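Local atomic coordinates of multicopper oxidase type 1 (Nitrosomonas europaea, PDB entry 3G5W), a protein that probably oxidises substrates at copper centres, as a two-domain multicopper oxidase related to laccases. Residues H203-I208 and L247-D252; G185-L190 and I239-N244. One frame throughout, in Å; residues are numbered along the deposited sequence.

Overall arrangement
Both contacts belong to the cupredoxin domain in the second half of the chain and lie about 12 Å apart, centre to centre. The segments alternate along the chain: 185-190, 203-208, 239-244, 247-252. Strand 187-194 is followed by strand 200-204, and strand 235-241 by strand 247-252, so each successive pair passes from one sheet to the other. Contact 2 joins the two central strands of a six-stranded sheet, whereas contact 1 joins neighbours in the five-stranded sheet that carries copper ligands. A weak hydrogen bond from His207 to the backbone oxygen of Asn241 ties them together. Both reach the second subunit, but only contact 1 supplies copper ligands, at ions shared with that subunit.

Contact 1. Residues H203-I208 and L247-D252; sequences HTHGHI and LWMIHD. With C2O (Cu-O-Cu linkage), chain P; C1O (Cu-O linkage), chain H.
His203 and His251 form an antiparallel hydrogen-bonded pair, with His203 N to His251 O at 2.9 Å and His251 N to His203 O at 3.0 Å, followed by the non-hydrogen-bonded pair Thr204 and Ile250. These strands belong to a cupredoxin domain, and His203 and His205 are the two ligands of a His-X-His motif at the three-copper cluster of a multicopper oxidase. Beyond Thr204 the chain leaves the strand, but a nearly straight bond (175°) from His205 N to Met249 O, 2.9 Å, holds it to its neighbour.

The alternation puts the small Thr204 beside Ile250 on one face and the paired histidines on the other. His205 NE2 and His251 NE2 each bind the same copper of the Cu-O-Cu group at 2.0 Å, and at the metal their rings meet rim to rim. With CG of His251 between its backbone N and carbonyl carbon (chi1 66°), that ring leans in to the metal. His203 NE2 binds the copper of the Cu-O group at 1.9 Å. His59 and His105 of the second subunit supply further ligands, so the cluster spans the interface; Asp72 of that subunit takes the other nitrogen of His205, and Asp226 O that of His203.

Met249 CB sits over the centre of the His205 ring at 3.8 Å, while the Cu-O copper lies over the opposite face, toward the rim. Gly206, at positive phi and with nothing beyond its CA, can rest that CA on the six-membered ring of Trp248, and the edge of His207 meets the five-membered ring T-shaped, planes at 84°. His251 ND1 donates to Asp252 O at 2.9 Å, from above the carbonyl plane, which helps fix the rotation of the ligand ring.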
loop_
_atom_site.group_PDB
_atom_site.type_symbol
_atom_site.label_atom_id
_atom_site.label_comp_id
_atom_site.label_asym_id
_atom_site.label_seq_id
_atom_site.Cartn_x
_atom_site.Cartn_y
_atom_site.Cartn_z
ATOM N N HIS A 203 -3.168 -1.032 13.314
ATOM C CA HIS A 203 -3.531 0.092 14.150
ATOM C C HIS A 203 -3.585 -0.311 15.632
ATOM O O HIS A 203 -4.196 -1.321 15.978
ATOM C CB HIS A 203 -4.872 0.657 13.669
ATOM C CG HIS A 203 -5.429 1.708 14.569
ATOM N ND1 HIS A 203 -4.730 2.850 14.896
ATOM C CD2 HIS A 203 -6.603 1.778 15.239
ATOM C CE1 HIS A 203 -5.453 3.583 15.725
ATOM N NE2 HIS A 203 -6.593 2.957 15.947
ATOM N N THR A 204 -2.919 0.471 16.491
ATOM C CA THR A 204 -2.923 0.231 17.940
ATOM C C THR A 204 -3.607 1.380 18.701
ATOM O O THR A 204 -3.212 2.541 18.575
ATOM C CB THR A 204 -1.479 0.014 18.490
ATOM O OG1 THR A 204 -0.823 -1.021 17.740
ATOM C CG2 THR A 204 -1.499 -0.384 19.984
ATOM N N HIS A 205 -4.634 1.044 19.478
ATOM C CA HIS A 205 -5.363 2.023 20.298
ATOM C C HIS A 205 -4.557 2.461 21.518
ATOM O O HIS A 205 -3.774 1.682 22.057
ATOM C CB HIS A 205 -6.664 1.414 20.811
ATOM C CG HIS A 205 -7.694 1.164 19.753
ATOM N ND1 HIS A 205 -9.044 1.274 20.004
ATOM C CD2 HIS A 205 -7.582 0.807 18.451
ATOM C CE1 HIS A 205 -9.720 0.989 18.903
ATOM N NE2 HIS A 205 -8.855 0.709 17.943
ATOM N N GLY A 206 -4.772 3.707 21.945
ATOM C CA GLY A 206 -4.284 4.218 23.232
ATOM C C GLY A 206 -2.805 4.526 23.376
ATOM O O GLY A 206 -2.362 4.945 24.449
ATOM N N HIS A 207 -2.041 4.328 22.307
ATOM C CA HIS A 207 -0.584 4.462 22.351
ATOM C C HIS A 207 -0.035 5.097 21.084
ATOM O O HIS A 207 -0.683 5.075 20.037
ATOM C CB HIS A 207 0.070 3.091 22.548
ATOM C CG HIS A 207 -0.410 2.371 23.769
ATOM N ND1 HIS A 207 0.303 2.353 24.947
ATOM C CD2 HIS A 207 -1.547 1.675 24.006
ATOM C CE1 HIS A 207 -0.370 1.670 25.855
ATOM N NE2 HIS A 207 -1.493 1.245 25.308
ATOM N N ILE A 208 1.173 5.646 21.185
ATOM C CA ILE A 208 1.894 6.141 20.017
ATOM C C ILE A 208 2.762 5.025 19.443
ATOM O O ILE A 208 3.644 4.506 20.127
ATOM C CB ILE A 208 2.787 7.359 20.362
ATOM C CG1 ILE A 208 1.942 8.482 20.981
ATOM C CG2 ILE A 208 3.533 7.837 19.101
ATOM C CD1 ILE A 208 2.753 9.583 21.665
ATOM N N LEU A 247 -7.587 -1.533 28.459
ATOM C CA LEU A 247 -7.691 -2.646 27.522
ATOM C C LEU A 247 -7.767 -2.034 26.130
ATOM O O LEU A 247 -8.655 -1.214 25.852
ATOM C CB LEU A 247 -8.918 -3.519 27.833
ATOM C CG LEU A 247 -8.966 -4.143 29.240
ATOM C CD1 LEU A 247 -10.248 -4.926 29.454
ATOM C CD2 LEU A 247 -7.745 -5.033 29.522
ATOM N N TRP A 248 -6.825 -2.417 25.269
ATOM C CA TRP A 248 -6.581 -1.701 24.019
ATOM C C TRP A 248 -6.534 -2.624 22.813
ATOM O O TRP A 248 -5.773 -3.590 22.793
ATOM C CB TRP A 248 -5.255 -0.952 24.101
ATOM C CG TRP A 248 -5.139 -0.019 25.265
ATOM C CD1 TRP A 248 -4.391 -0.203 26.395
ATOM C CD2 TRP A 248 -5.800 1.237 25.418
ATOM N NE1 TRP A 248 -4.532 0.879 27.237
ATOM C CE2 TRP A 248 -5.391 1.779 26.659
ATOM C CE3 TRP A 248 -6.689 1.971 24.616
ATOM C CZ2 TRP A 248 -5.854 3.015 27.128
ATOM C CZ3 TRP A 248 -7.147 3.205 25.083
ATOM C CH2 TRP A 248 -6.718 3.717 26.323
ATOM N N MET A 249 -7.334 -2.310 21.803
ATOM C CA MET A 249 -7.327 -3.084 20.567
ATOM C C MET A 249 -6.057 -2.840 19.774
ATOM O O MET A 249 -5.544 -1.721 19.721
ATOM C CB MET A 249 -8.520 -2.721 19.680
ATOM C CG MET A 249 -9.884 -2.984 20.276
ATOM S SD MET A 249 -10.187 -4.665 20.884
ATOM C CE MET A 249 -9.810 -5.649 19.443
ATOM N N ILE A 250 -5.548 -3.908 19.177
ATOM C CA ILE A 250 -4.625 -3.805 18.058
ATOM C C ILE A 250 -5.193 -4.680 16.942
ATOM O O ILE A 250 -5.546 -5.836 17.174
ATOM C CB ILE A 250 -3.159 -4.169 18.435
ATOM C CG1 ILE A 250 -2.360 -4.586 17.194
ATOM C CG2 ILE A 250 -3.108 -5.249 19.507
ATOM C CD1 ILE A 250 -0.871 -4.588 17.428
ATOM N N HIS A 251 -5.325 -4.106 15.748
ATOM C CA HIS A 251 -5.994 -4.791 14.647
ATOM C C HIS A 251 -5.626 -4.205 13.291
ATOM O O HIS A 251 -5.164 -3.065 13.194
ATOM C CB HIS A 251 -7.521 -4.742 14.831
ATOM C CG HIS A 251 -8.100 -3.365 14.733
ATOM N ND1 HIS A 251 -8.651 -2.873 13.569
ATOM C CD2 HIS A 251 -8.199 -2.369 15.645
ATOM C CE1 HIS A 251 -9.077 -1.638 13.772
ATOM N NE2 HIS A 251 -8.813 -1.306 15.021
ATOM N N ASP A 252 -5.842 -5.003 12.250
ATOM C CA ASP A 252 -5.726 -4.536 10.885
ATOM C C ASP A 252 -6.882 -3.575 10.648
ATOM O O ASP A 252 -8.043 -3.892 10.954
ATOM C CB ASP A 252 -5.807 -5.722 9.920
ATOM C CG ASP A 252 -5.324 -5.379 8.527
ATOM O OD1 ASP A 252 -5.348 -4.187 8.136
ATOM O OD2 ASP A 252 -4.928 -6.315 7.813
HETATM CU CU2 C2O P . -9.746 -0.012 16.284
HETATM CU CU3 C2O P . -10.015 3.904 13.152
HETATM O O1 C2O P . -10.040 1.722 14.717
HETATM CU CU4 C1O H . -8.186 3.700 16.744
HETATM O O3 C1O H . -6.774 5.435 18.453
#

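Contact 2. Residues G185-L190 and I239-N244; sequences GDVIRL and ILNMDN
The two central strands of the six-stranded sheet of a cupredoxin β-sandwich meet here: 187-190 and 239-241 run antiparallel at 158°, their axes approaching to 4.8 Å. Ile188 and Leu240 form the hydrogen-bonded pair, with Ile188 N to Leu240 O at 2.9 Å and Leu240 N to Ile188 O at 2.9 Å; Val187 with Asn241 and Arg189 with Ile239 are the non-hydrogen-bonded pairs beside it. The ladder continues through Met242 N to Asp186 O at 2.8 Å and Gly185 N to Met242 O at 2.9 Å. Met242 therefore bonds through both its N-H and its carbonyl to hold Gly185 and Asp186; it is also the centre of an inverse gamma turn.

Branched and aliphatic side chains fill the face of Ile188 and Leu240. CG1 of Ile188 lies between its backbone N and carbonyl carbon (chi1 70°), which carries the chain toward its partner until CD1 meets Leu240 CD1 at 3.8 Å. The same Leu240 methyl also touches Leu190 CD1 at 3.7 Å. The flexible Met242, bent at its second and third torsions, brings its methyl CE to CG1 of Ile188, the two side chains crossing at about a right angle.

On the other face, Val187 CG1 touches Ile239 CG2 at 3.7 Å, and Val187 CG2 lies beside OD1 of Asn241. The extended Arg189 offers its methylene CG to Ile239 and sends its guanidinium on to salt bridges with Asp237 and Glu132 and a cation-pi contact with Phe213.

Strand 137-146 flanks 187-194 in the sheet, and strand 209-214 flanks 235-241. Ile188, Leu190 and Met242 pack against strand 180-182 of the other sheet, placing their face inside the sandwich.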
loop_
_atom_site.group_PDB
_atom_site.type_symbol
_atom_site.label_atom_id
_atom_site.label_comp_id
_atom_site.label_asym_id
_atom_site.label_seq_id
_atom_site.Cartn_x
_atom_site.Cartn_y
_atom_site.Cartn_z
ATOM N N GLY A 185 4.924 1.138 32.491
ATOM C CA GLY A 185 6.385 1.233 32.472
ATOM C C GLY A 185 7.071 0.289 31.493
ATOM O O GLY A 185 8.247 0.469 31.181
ATOM N N ASP A 186 6.344 -0.724 31.014
ATOM C CA ASP A 186 6.865 -1.641 29.993
ATOM C C ASP A 186 7.101 -0.884 28.695
ATOM O O ASP A 186 6.477 0.151 28.438
ATOM C CB ASP A 186 5.879 -2.783 29.707
ATOM C CG ASP A 186 6.159 -4.045 30.518
ATOM O OD1 ASP A 186 7.337 -4.391 30.772
ATOM O OD2 ASP A 186 5.178 -4.723 30.871
ATOM N N VAL A 187 8.022 -1.394 27.890
ATOM C CA VAL A 187 8.248 -0.884 26.546
ATOM C C VAL A 187 8.266 -2.108 25.657
ATOM O O VAL A 187 9.116 -2.984 25.821
ATOM C CB VAL A 187 9.591 -0.129 26.432
ATOM C CG1 VAL A 187 9.893 0.236 24.965
ATOM C CG2 VAL A 187 9.581 1.118 27.314
ATOM N N ILE A 188 7.309 -2.197 24.742
ATOM C CA ILE A 188 7.227 -3.387 23.892
ATOM C C ILE A 188 7.685 -3.113 22.465
ATOM O O ILE A 188 7.544 -2.005 21.945
ATOM C CB ILE A 188 5.833 -4.091 23.936
ATOM C CG1 ILE A 188 4.752 -3.259 23.234
ATOM C CG2 ILE A 188 5.441 -4.429 25.389
ATOM C CD1 ILE A 188 3.355 -3.890 23.260
ATOM N N ARG A 189 8.254 -4.143 21.859
ATOM C CA ARG A 189 8.688 -4.106 20.482
ATOM C C ARG A 189 7.835 -5.120 19.737
ATOM O O ARG A 189 7.899 -6.309 20.031
ATOM C CB ARG A 189 10.161 -4.479 20.418
ATOM C CG ARG A 189 10.787 -4.462 19.035
ATOM C CD ARG A 189 12.278 -4.781 19.153
ATOM N NE ARG A 189 12.951 -4.723 17.858
ATOM C CZ ARG A 189 14.258 -4.525 17.694
ATOM N NH1 ARG A 189 14.773 -4.481 16.472
ATOM N NH2 ARG A 189 15.053 -4.358 18.748
ATOM N N LEU A 190 7.005 -4.638 18.815
ATOM C CA LEU A 190 6.239 -5.512 17.940
ATOM C C LEU A 190 6.957 -5.670 16.607
ATOM O O LEU A 190 7.119 -4.706 15.849
ATOM C CB LEU A 190 4.824 -4.976 17.710
ATOM C CG LEU A 190 3.979 -4.525 18.906
ATOM C CD1 LEU A 190 2.653 -3.946 18.404
ATOM C CD2 LEU A 190 3.745 -5.659 19.899
ATOM N N ILE A 239 7.879 0.194 18.237
ATOM C CA ILE A 239 8.110 0.298 19.676
ATOM C C ILE A 239 7.010 1.142 20.337
ATOM O O ILE A 239 6.679 2.234 19.864
ATOM C CB ILE A 239 9.559 0.778 19.998
ATOM C CG1 ILE A 239 10.515 -0.418 19.931
ATOM C CG2 ILE A 239 9.653 1.359 21.419
ATOM C CD1 ILE A 239 11.443 -0.437 18.763
ATOM N N LEU A 240 6.420 0.600 21.400
ATOM C CA LEU A 240 5.336 1.261 22.112
ATOM C C LEU A 240 5.693 1.402 23.588
ATOM O O LEU A 240 6.053 0.415 24.242
ATOM C CB LEU A 240 4.031 0.451 21.977
ATOM C CG LEU A 240 3.427 0.048 20.626
ATOM C CD1 LEU A 240 2.418 -1.094 20.827
ATOM C CD2 LEU A 240 2.732 1.211 19.972
ATOM N N ASN A 241 5.598 2.621 24.111
ATOM C CA ASN A 241 5.782 2.855 25.545
ATOM C C ASN A 241 4.457 2.578 26.238
ATOM O O ASN A 241 3.438 3.189 25.902
ATOM C CB ASN A 241 6.254 4.291 25.831
ATOM C CG ASN A 241 7.614 4.607 25.219
ATOM O OD1 ASN A 241 8.498 3.748 25.131
ATOM N ND2 ASN A 241 7.790 5.857 24.787
ATOM N N MET A 242 4.465 1.638 27.183
ATOM C CA MET A 242 3.237 1.224 27.861
ATOM C C MET A 242 2.951 2.130 29.059
ATOM O O MET A 242 3.182 1.743 30.203
ATOM C CB MET A 242 3.308 -0.247 28.307
ATOM C CG MET A 242 3.411 -1.294 27.184
ATOM S SD MET A 242 2.050 -1.265 25.972
ATOM C CE MET A 242 2.810 -0.259 24.749
ATOM N N ASP A 243 2.436 3.328 28.785
ATOM C CA ASP A 243 2.245 4.342 29.824
ATOM C C ASP A 243 0.776 4.697 30.078
ATOM O O ASP A 243 0.477 5.726 30.683
ATOM C CB ASP A 243 3.019 5.609 29.450
ATOM C CG ASP A 243 2.537 6.229 28.136
ATOM O OD1 ASP A 243 3.151 7.226 27.703
ATOM O OD2 ASP A 243 1.553 5.732 27.531
ATOM N N ASN A 244 -0.137 3.852 29.613
ATOM C CA ASN A 244 -1.552 4.207 29.579
ATOM C C ASN A 244 -2.438 2.998 29.889
ATOM O O ASN A 244 -3.016 2.407 28.973
ATOM C CB ASN A 244 -1.877 4.848 28.202
ATOM C CG ASN A 244 -3.308 5.359 28.093
ATOM O OD1 ASN A 244 -3.805 5.611 26.984
ATOM N ND2 ASN A 244 -3.980 5.510 29.231
#